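Local coordinates for protein sortase B (Streptococcus pyogenes, PDB 3PSQ) that takes part in pilus assembly as a class B sortase, probably joining pilin subunits through a cysteine acyl-enzyme intermediate, at residues I139-D142 / A143-L147; G44-I47 / D48-I51; I152-D155 / I156-K159. One frame throughout, in Å; residues are numbered along the deposited sequence. Where two conformers were deposited one is given.

Contact 1 of 3, residues I139-D142 / A143-L147; sequences IQTD and AFDSL
A type I beta turn from Asp-142 to Asp-145 takes the chain off the end of strand 130-142, closed by the backbone bond from Asp-145 N to Asp-142 O (3.1 Å). Thr-141 OG1 donates to Asp-145 OD2 at 2.6 Å, meeting the anti lone pair of that oxygen, with the two side chains crossing at about a right angle. Asp-145 reaches back because its CG lies anti to the backbone N (chi1 -165°), which brings OD2 to the threonine hydroxyl. Its OD1 accepts from Leu-147 N at 2.9 Å, nearly in line with the C-O bond, which makes an Asx turn; Leu-148 N and the His-165 ring donate to the same atom. Inside the beta turn, Asp-142 folds its carboxylate over the chain, and OD1 takes the N-H of Phe-144 at 2.8 Å, from 30° out of the carboxylate plane. Ala-143 CB lies over one face of the Phe-144 ring, offset toward the rim, and touches Arg-198, the predicted transition-state stabiliser. Three donors to OD1, with the Thr-141 hydroxyl and a weak, long Lys-169 ion pair at OD2, probably favour ionisation of the buried Asp-145 carboxylate, which ties strand end, loop and helix 159-167 together.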
ATOM      1  N   ILE A 139       9.370   5.471  -4.179  1.00 48.62           N
ATOM      2  CA  ILE A 139       9.869   6.571  -3.326  1.00 48.49           C
ATOM      3  C   ILE A 139      10.804   6.085  -2.210  1.00 49.09           C
ATOM      4  O   ILE A 139      10.564   5.038  -1.586  1.00 48.81           O
ATOM      5  CB  ILE A 139       8.650   7.288  -2.688  1.00 48.51           C
ATOM      6  CG1 ILE A 139       7.765   7.921  -3.775  1.00 49.95           C
ATOM      7  CG2 ILE A 139       9.049   8.271  -1.580  1.00 48.65           C
ATOM      8  CD1 ILE A 139       6.300   8.029  -3.400  1.00 51.84           C
ATOM      9  N   GLN A 140      11.888   6.816  -1.981  1.00 49.22           N
ATOM     10  CA  GLN A 140      12.689   6.573  -0.796  0.50 49.79           C
ATOM     11  C   GLN A 140      12.544   7.758   0.137  1.00 50.00           C
ATOM     12  O   GLN A 140      12.843   8.909  -0.199  1.00 49.30           O
ATOM     13  CB  GLN A 140      14.166   6.305  -1.079  0.50 50.28           C
ATOM     14  CG  GLN A 140      15.017   6.244   0.218  0.50 51.69           C
ATOM     15  CD  GLN A 140      15.103   4.845   0.851  0.50 54.51           C
ATOM     16  OE1 GLN A 140      14.317   4.480   1.739  0.50 52.30           O
ATOM     17  NE2 GLN A 140      16.077   4.056   0.391  0.50 55.71           N
ATOM     18  N   THR A 141      12.035   7.461   1.319  1.00 49.29           N
ATOM     19  CA  THR A 141      11.806   8.500   2.261  1.00 48.85           C
ATOM     20  C   THR A 141      12.137   7.890   3.609  1.00 48.65           C
ATOM     21  O   THR A 141      12.786   6.850   3.671  1.00 48.12           O
ATOM     22  CB  THR A 141      10.354   9.029   2.133  1.00 48.36           C
ATOM     23  OG1 THR A 141      10.206  10.130   2.998  1.00 49.68           O
ATOM     24  CG2 THR A 141       9.314   7.976   2.503  1.00 48.25           C
ATOM     25  N   ASP A 142      11.747   8.547   4.691  1.00 49.09           N
ATOM     26  CA  ASP A 142      11.970   7.943   6.004  1.00 49.36           C
ATOM     27  C   ASP A 142      10.705   8.017   6.863  1.00 48.50           C
ATOM     28  O   ASP A 142       9.672   8.570   6.421  1.00 49.12           O
ATOM     29  CB  ASP A 142      13.172   8.574   6.684  1.00 48.65           C
ATOM     30  CG  ASP A 142      12.965  10.023   6.976  1.00 50.32           C
ATOM     31  OD1 ASP A 142      11.830  10.436   7.263  1.00 50.75           O
ATOM     32  OD2 ASP A 142      13.960  10.763   6.941  1.00 54.20           O
ATOM     33  N   ALA A 143      10.788   7.467   8.071  1.00 47.45           N
ATOM     34  CA  ALA A 143       9.643   7.350   8.973  1.00 46.39           C
ATOM     35  C   ALA A 143       9.005   8.707   9.255  1.00 46.73           C
ATOM     36  O   ALA A 143       7.870   8.769   9.718  1.00 46.03           O
ATOM     37  CB  ALA A 143      10.070   6.679  10.294  1.00 45.83           C
ATOM     38  N   PHE A 144       9.724   9.792   8.945  1.00 46.87           N
ATOM     39  CA  PHE A 144       9.290  11.120   9.362  1.00 47.71           C
ATOM     40  C   PHE A 144       8.858  11.983   8.228  1.00 48.42           C
ATOM     41  O   PHE A 144       8.742  13.185   8.403  1.00 49.32           O
ATOM     42  CB  PHE A 144      10.345  11.820  10.252  1.00 47.16           C
ATOM     43  CG  PHE A 144      10.728  10.983  11.430  1.00 47.32           C
ATOM     44  CD1 PHE A 144       9.911  10.930  12.575  1.00 46.35           C
ATOM     45  CD2 PHE A 144      11.839  10.139  11.352  1.00 45.48           C
ATOM     46  CE1 PHE A 144      10.224  10.070  13.613  1.00 45.00           C
ATOM     47  CE2 PHE A 144      12.163   9.304  12.392  1.00 43.10           C
ATOM     48  CZ  PHE A 144      11.355   9.256  13.518  1.00 44.18           C
ATOM     49  N   ASP A 145       8.613  11.357   7.068  1.00 48.50           N
ATOM     50  CA  ASP A 145       7.969  12.013   5.935  1.00 47.73           C
ATOM     51  C   ASP A 145       6.736  12.822   6.356  1.00 47.87           C
ATOM     52  O   ASP A 145       5.785  12.281   6.925  1.00 46.64           O
ATOM     53  CB  ASP A 145       7.568  10.984   4.881  1.00 47.49           C
ATOM     54  CG  ASP A 145       7.229  11.634   3.553  1.00 47.16           C
ATOM     55  OD1 ASP A 145       6.271  12.437   3.522  1.00 45.76           O
ATOM     56  OD2 ASP A 145       7.923  11.353   2.550  1.00 45.54           O
ATOM     57  N   SER A 146       6.783  14.122   6.086  1.00 48.28           N
ATOM     58  CA  SER A 146       5.744  15.051   6.563  1.00 48.79           C
ATOM     59  C   SER A 146       4.397  14.959   5.824  1.00 48.80           C
ATOM     60  O   SER A 146       3.437  15.648   6.183  1.00 49.62           O
ATOM     61  CB  SER A 146       6.259  16.481   6.520  1.00 48.30           C
ATOM     62  OG  SER A 146       6.437  16.883   5.166  1.00 51.36           O
ATOM     63  N   LEU A 147       4.293  14.088   4.831  1.00 48.33           N
ATOM     64  CA  LEU A 147       3.077  14.047   4.051  1.00 47.68           C
ATOM     65  C   LEU A 147       2.490  12.647   3.837  1.00 47.22           C
ATOM     66  O   LEU A 147       1.295  12.439   3.988  1.00 46.93           O
ATOM     67  CB  LEU A 147       3.332  14.719   2.702  1.00 47.30           C
ATOM     68  CG  LEU A 147       2.099  14.845   1.808  1.00 46.85           C
ATOM     69  CD1 LEU A 147       1.052  15.685   2.530  1.00 43.27           C
ATOM     70  CD2 LEU A 147       2.480  15.453   0.464  1.00 47.14           C
TER

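Contact 2 of 3, residues G44-I47 / D48-I51; sequences GTHI and DYPI
His-46 ND1 donates to Tyr-49 OH at 3.2 Å, the hydroxyl lying at the edge of the imidazole, 8° from its plane. The same phenol oxygen is hydrogen-bonded to Met-102 O, so it connects this loop between antiparallel strands 36-41 and 48-53 with the C-terminal end of helix 96-102. Thr-45 OG1 accepts from Ile-47 N at 2.8 Å, an ST turn, and pairs with Val-42 O; His-46 N is taken by Glu-105. The apolar part is a CH-pi contact. Ile-47 CA stands over one face of the Tyr-49 ring, 4.0 Å from its centroid and displaced toward the rim, while Ile-47 CG2 packs on Tyr-49 CE2 at 3.8 Å. The ring leans back over the preceding residues because its CG sits beside the backbone N, opposite the carbonyl carbon (chi1 -49°). The buried Ile-47 also packs on Leu-40, Phe-103 and Leu-106. Asp-48 turns its end from the loop, and its OD1 is held by Trp-39 NE1 and Thr-41 OG1 on strand 36-41. Met-102 O can only accept, so the Tyr-49 hydroxyl gives it its proton and receives the ND1 hydrogen; these bonds hold the ring's far end, and Ile-47 on its face restrains its rotation.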
ATOM      1  N   GLY A  44       4.351  -9.725 -10.810  1.00 48.31           N
ATOM      2  CA  GLY A  44       5.800  -9.551 -10.856  1.00 47.55           C
ATOM      3  C   GLY A  44       6.393  -9.763  -9.465  1.00 47.17           C
ATOM      4  O   GLY A  44       7.609  -9.667  -9.273  1.00 47.56           O
ATOM      5  N   THR A  45       5.530 -10.055  -8.499  1.00 45.83           N
ATOM      6  CA  THR A  45       5.974 -10.323  -7.137  1.00 44.61           C
ATOM      7  C   THR A  45       5.104 -11.443  -6.649  1.00 45.22           C
ATOM      8  O   THR A  45       4.121 -11.822  -7.320  1.00 45.02           O
ATOM      9  CB  THR A  45       5.701  -9.133  -6.185  1.00 44.39           C
ATOM     10  OG1 THR A  45       4.286  -9.016  -5.950  1.00 42.04           O
ATOM     11  CG2 THR A  45       6.287  -7.814  -6.715  1.00 41.41           C
ATOM     12  N   HIS A  46       5.424 -11.940  -5.457  1.00 44.54           N
ATOM     13  CA  HIS A  46       4.526 -12.845  -4.804  1.00 44.06           C
ATOM     14  C   HIS A  46       3.570 -12.113  -3.860  1.00 44.00           C
ATOM     15  O   HIS A  46       2.921 -12.749  -3.039  1.00 45.01           O
ATOM     16  CB  HIS A  46       5.268 -14.035  -4.117  1.00 43.34           C
ATOM     17  CG  HIS A  46       6.251 -13.638  -3.057  1.00 43.15           C
ATOM     18  ND1 HIS A  46       5.874 -13.032  -1.872  1.00 43.56           N
ATOM     19  CD2 HIS A  46       7.590 -13.825  -2.976  1.00 40.73           C
ATOM     20  CE1 HIS A  46       6.948 -12.810  -1.136  1.00 42.75           C
ATOM     21  NE2 HIS A  46       7.998 -13.314  -1.770  1.00 43.07           N
ATOM     22  N   ILE A  47       3.425 -10.800  -4.010  1.00 43.79           N
ATOM     23  CA  ILE A  47       2.405 -10.087  -3.239  1.00 43.30           C
ATOM     24  C   ILE A  47       1.018 -10.440  -3.743  1.00 43.91           C
ATOM     25  O   ILE A  47       0.638 -10.094  -4.842  1.00 43.67           O
ATOM     26  CB  ILE A  47       2.619  -8.559  -3.248  1.00 42.71           C
ATOM     27  CG1 ILE A  47       3.989  -8.240  -2.669  1.00 40.88           C
ATOM     28  CG2 ILE A  47       1.446  -7.861  -2.573  1.00 40.41           C
ATOM     29  CD1 ILE A  47       4.525  -6.889  -3.013  1.00 41.60           C
ATOM     30  N   ASP A  48       0.281 -11.170  -2.921  1.00 44.87           N
ATOM     31  CA  ASP A  48      -0.987 -11.746  -3.322  1.00 45.40           C
ATOM     32  C   ASP A  48      -1.643 -12.085  -1.989  1.00 44.54           C
ATOM     33  O   ASP A  48      -1.590 -13.213  -1.531  1.00 44.92           O
ATOM     34  CB  ASP A  48      -0.707 -13.003  -4.156  1.00 46.38           C
ATOM     35  CG  ASP A  48      -1.962 -13.634  -4.743  1.00 48.93           C
ATOM     36  OD1 ASP A  48      -3.035 -12.977  -4.802  1.00 49.46           O
ATOM     37  OD2 ASP A  48      -1.829 -14.811  -5.143  1.00 52.59           O
ATOM     38  N   TYR A  49      -2.240 -11.091  -1.349  1.00 43.54           N
ATOM     39  CA  TYR A  49      -2.582 -11.261   0.058  1.00 41.97           C
ATOM     40  C   TYR A  49      -3.895 -10.652   0.429  1.00 41.53           C
ATOM     41  O   TYR A  49      -4.263  -9.603  -0.114  1.00 42.05           O
ATOM     42  CB  TYR A  49      -1.541 -10.595   0.972  1.00 41.14           C
ATOM     43  CG  TYR A  49      -0.097 -10.891   0.693  1.00 39.51           C
ATOM     44  CD1 TYR A  49       0.381 -12.213   0.490  1.00 38.96           C
ATOM     45  CD2 TYR A  49       0.808  -9.848   0.675  1.00 35.74           C
ATOM     46  CE1 TYR A  49       1.781 -12.413   0.268  1.00 35.27           C
ATOM     47  CE2 TYR A  49       2.133 -10.040   0.446  1.00 34.05           C
ATOM     48  CZ  TYR A  49       2.630 -11.293   0.255  1.00 37.60           C
ATOM     49  OH  TYR A  49       4.014 -11.320   0.011  1.00 38.91           O
ATOM     50  N   PRO A  50      -4.560 -11.253   1.435  1.00 40.68           N
ATOM     51  CA  PRO A  50      -5.681 -10.584   2.070  1.00 40.22           C
ATOM     52  C   PRO A  50      -5.173  -9.370   2.866  1.00 40.50           C
ATOM     53  O   PRO A  50      -4.023  -9.372   3.331  1.00 41.16           O
ATOM     54  CB  PRO A  50      -6.245 -11.658   3.005  1.00 39.13           C
ATOM     55  CG  PRO A  50      -4.972 -12.536   3.376  1.00 40.05           C
ATOM     56  CD  PRO A  50      -4.163 -12.517   2.120  1.00 40.27           C
ATOM     57  N   ILE A  51      -6.005  -8.329   2.974  1.00 40.97           N
ATOM     58  CA  ILE A  51      -5.630  -7.046   3.630  1.00 41.25           C
ATOM     59  C   ILE A  51      -6.618  -6.801   4.740  1.00 40.86           C
ATOM     60  O   ILE A  51      -7.810  -7.004   4.569  1.00 41.09           O
ATOM     61  CB  ILE A  51      -5.688  -5.832   2.660  1.00 40.87           C
ATOM     62  CG1 ILE A  51      -4.772  -6.046   1.424  1.00 42.32           C
ATOM     63  CG2 ILE A  51      -5.335  -4.529   3.367  1.00 40.31           C
ATOM     64  CD1 ILE A  51      -3.248  -6.211   1.703  1.00 36.23           C
TER

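Contact 3 of 3, residues I152-D155 / I156-K159; sequences IDVD and ISSK
Ile-156 and Asp-153 run alongside each other in the same direction, with Ile-156 CD1 4.2 Å from Asp-153 OD1. The isoleucine bends back along the last turn of helix 151-155: its CG1 stands between the backbone N and the carbonyl carbon (chi1 64°) and reaches to 3.4 Å from Asp-153 O. Its N-H is donated to Ile-152 O at 3.2 Å, the last alpha-helical bond here, with a weak second bond to Asp-153 O. The Ser-157 side chain leaves the backbone at roughly a right angle to that of Ile-156, its hydroxyl directed at the helix end. Ser-157 OG donates to Val-154 O at 2.8 Å, the hydroxyl tilted 18° from the carbonyl plane, and Ser-157 N donates to the same oxygen at 3.0 Å from well above that plane (63°). Two donors of one residue converge on Val-154 O from different elevations. The Val-154 side chain packs on Leu-147 and Phe-162; Ser-157 also touches Phe-162. Ser-158 is the N-cap of helix 159-167, its OG weakly bonded to Glu-161 N. Consecutive serines thus serve two helices: the first satisfies a carbonyl at one C-terminal end, the second caps, weakly, a backbone N-H at the next N-terminal end.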
ATOM      1  N   ILE A 152      -4.998  11.942   5.707  1.00 46.71           N
ATOM      2  CA  ILE A 152      -5.753  13.170   5.923  1.00 46.81           C
ATOM      3  C   ILE A 152      -4.946  14.356   5.413  1.00 47.05           C
ATOM      4  O   ILE A 152      -5.487  15.211   4.708  1.00 47.23           O
ATOM      5  CB  ILE A 152      -6.172  13.306   7.384  1.00 46.83           C
ATOM      6  CG1 ILE A 152      -7.226  12.239   7.706  1.00 47.73           C
ATOM      7  CG2 ILE A 152      -6.706  14.695   7.652  1.00 46.21           C
ATOM      8  CD1 ILE A 152      -7.516  12.100   9.255  1.00 50.23           C
ATOM      9  N   ASP A 153      -3.648  14.384   5.733  1.00 47.70           N
ATOM     10  CA  ASP A 153      -2.767  15.470   5.281  1.00 47.79           C
ATOM     11  C   ASP A 153      -2.699  15.491   3.770  1.00 47.54           C
ATOM     12  O   ASP A 153      -2.795  16.545   3.158  1.00 47.94           O
ATOM     13  CB  ASP A 153      -1.362  15.416   5.911  1.00 47.68           C
ATOM     14  CG  ASP A 153      -1.367  15.812   7.389  1.00 50.37           C
ATOM     15  OD1 ASP A 153      -2.320  16.486   7.836  1.00 50.71           O
ATOM     16  OD2 ASP A 153      -0.425  15.441   8.131  1.00 54.58           O
ATOM     17  N   VAL A 154      -2.565  14.329   3.154  1.00 47.26           N
ATOM     18  CA  VAL A 154      -2.630  14.249   1.699  1.00 46.75           C
ATOM     19  C   VAL A 154      -3.950  14.813   1.134  1.00 47.56           C
ATOM     20  O   VAL A 154      -3.951  15.597   0.180  1.00 47.81           O
ATOM     21  CB  VAL A 154      -2.368  12.806   1.176  1.00 46.76           C
ATOM     22  CG1 VAL A 154      -2.575  12.741  -0.334  1.00 45.92           C
ATOM     23  CG2 VAL A 154      -0.945  12.348   1.554  1.00 44.58           C
ATOM     24  N   ASP A 155      -5.070  14.422   1.723  1.00 47.80           N
ATOM     25  CA  ASP A 155      -6.374  14.854   1.237  1.00 48.89           C
ATOM     26  C   ASP A 155      -6.513  16.395   1.192  1.00 49.61           C
ATOM     27  O   ASP A 155      -7.140  16.904   0.297  1.00 48.55           O
ATOM     28  CB  ASP A 155      -7.499  14.283   2.108  1.00 48.96           C
ATOM     29  CG  ASP A 155      -8.871  14.724   1.640  1.00 50.18           C
ATOM     30  OD1 ASP A 155      -9.190  14.495   0.478  1.00 53.00           O
ATOM     31  OD2 ASP A 155      -9.660  15.271   2.430  1.00 55.07           O
ATOM     32  N   ILE A 156      -5.935  17.102   2.167  1.00 50.02           N
ATOM     33  CA  ILE A 156      -6.048  18.550   2.254  1.00 51.09           C
ATOM     34  C   ILE A 156      -4.875  19.295   1.608  1.00 52.33           C
ATOM     35  O   ILE A 156      -4.753  20.528   1.746  1.00 53.23           O
ATOM     36  CB  ILE A 156      -6.214  19.045   3.721  1.00 51.24           C
ATOM     37  CG1 ILE A 156      -4.975  18.740   4.570  1.00 51.75           C
ATOM     38  CG2 ILE A 156      -7.481  18.476   4.347  1.00 51.21           C
ATOM     39  CD1 ILE A 156      -5.214  18.917   6.041  1.00 52.14           C
ATOM     40  N   SER A 157      -4.030  18.564   0.881  1.00 52.69           N
ATOM     41  CA  SER A 157      -2.924  19.179   0.144  1.00 53.31           C
ATOM     42  C   SER A 157      -3.318  19.295  -1.321  1.00 53.62           C
ATOM     43  O   SER A 157      -4.157  18.517  -1.812  1.00 53.80           O
ATOM     44  CB  SER A 157      -1.630  18.345   0.282  1.00 53.53           C
ATOM     45  OG  SER A 157      -1.682  17.148  -0.510  1.00 54.98           O
ATOM     46  N   SER A 158      -2.711  20.233  -2.037  1.00 53.75           N
ATOM     47  CA  SER A 158      -3.050  20.390  -3.454  1.00 54.87           C
ATOM     48  C   SER A 158      -2.401  19.269  -4.234  1.00 55.19           C
ATOM     49  O   SER A 158      -1.415  18.691  -3.765  1.00 54.70           O
ATOM     50  CB  SER A 158      -2.575  21.735  -3.986  1.00 54.52           C
ATOM     51  OG  SER A 158      -1.192  21.897  -3.757  1.00 55.72           O
ATOM     52  N   LYS A 159      -2.959  18.942  -5.401  1.00 56.30           N
ATOM     53  CA  LYS A 159      -2.383  17.914  -6.271  1.00 57.69           C
ATOM     54  C   LYS A 159      -0.935  18.228  -6.623  1.00 58.26           C
ATOM     55  O   LYS A 159      -0.086  17.337  -6.680  1.00 59.12           O
ATOM     56  CB  LYS A 159      -3.224  17.687  -7.545  1.00 58.43           C
ATOM     57  CG  LYS A 159      -2.711  16.521  -8.436  1.00 61.16           C
ATOM     58  CD  LYS A 159      -3.747  16.002  -9.466  1.00 68.00           C
ATOM     59  CE  LYS A 159      -4.433  14.712  -9.023  1.00 69.08           C
ATOM     60  NZ  LYS A 159      -5.289  14.825  -7.781  1.00 73.06           N
TER

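Along the chain the order is contact 2, contact 1, contact 3, all within the sortase domain. Contacts 1 and 2 both reach the mixed sheet, one at the end of strand 130-142 and the other leading into strand 48-53, but on opposite sides of the chain's centre, with their own centres about 23 Å apart. Contact 3, off the sheet, is about 28 Å from contact 2, centre to centre. Contacts 1 and 3 are direct neighbours: Leu-147 O lies 3.3 Å from Val-154 CG2, although their centres are about 15 Å apart. Together they shape the path from strand 130-142 through helix 151-155 into helix 159-167, whereas contact 2 shapes a separate strand connection across the domain.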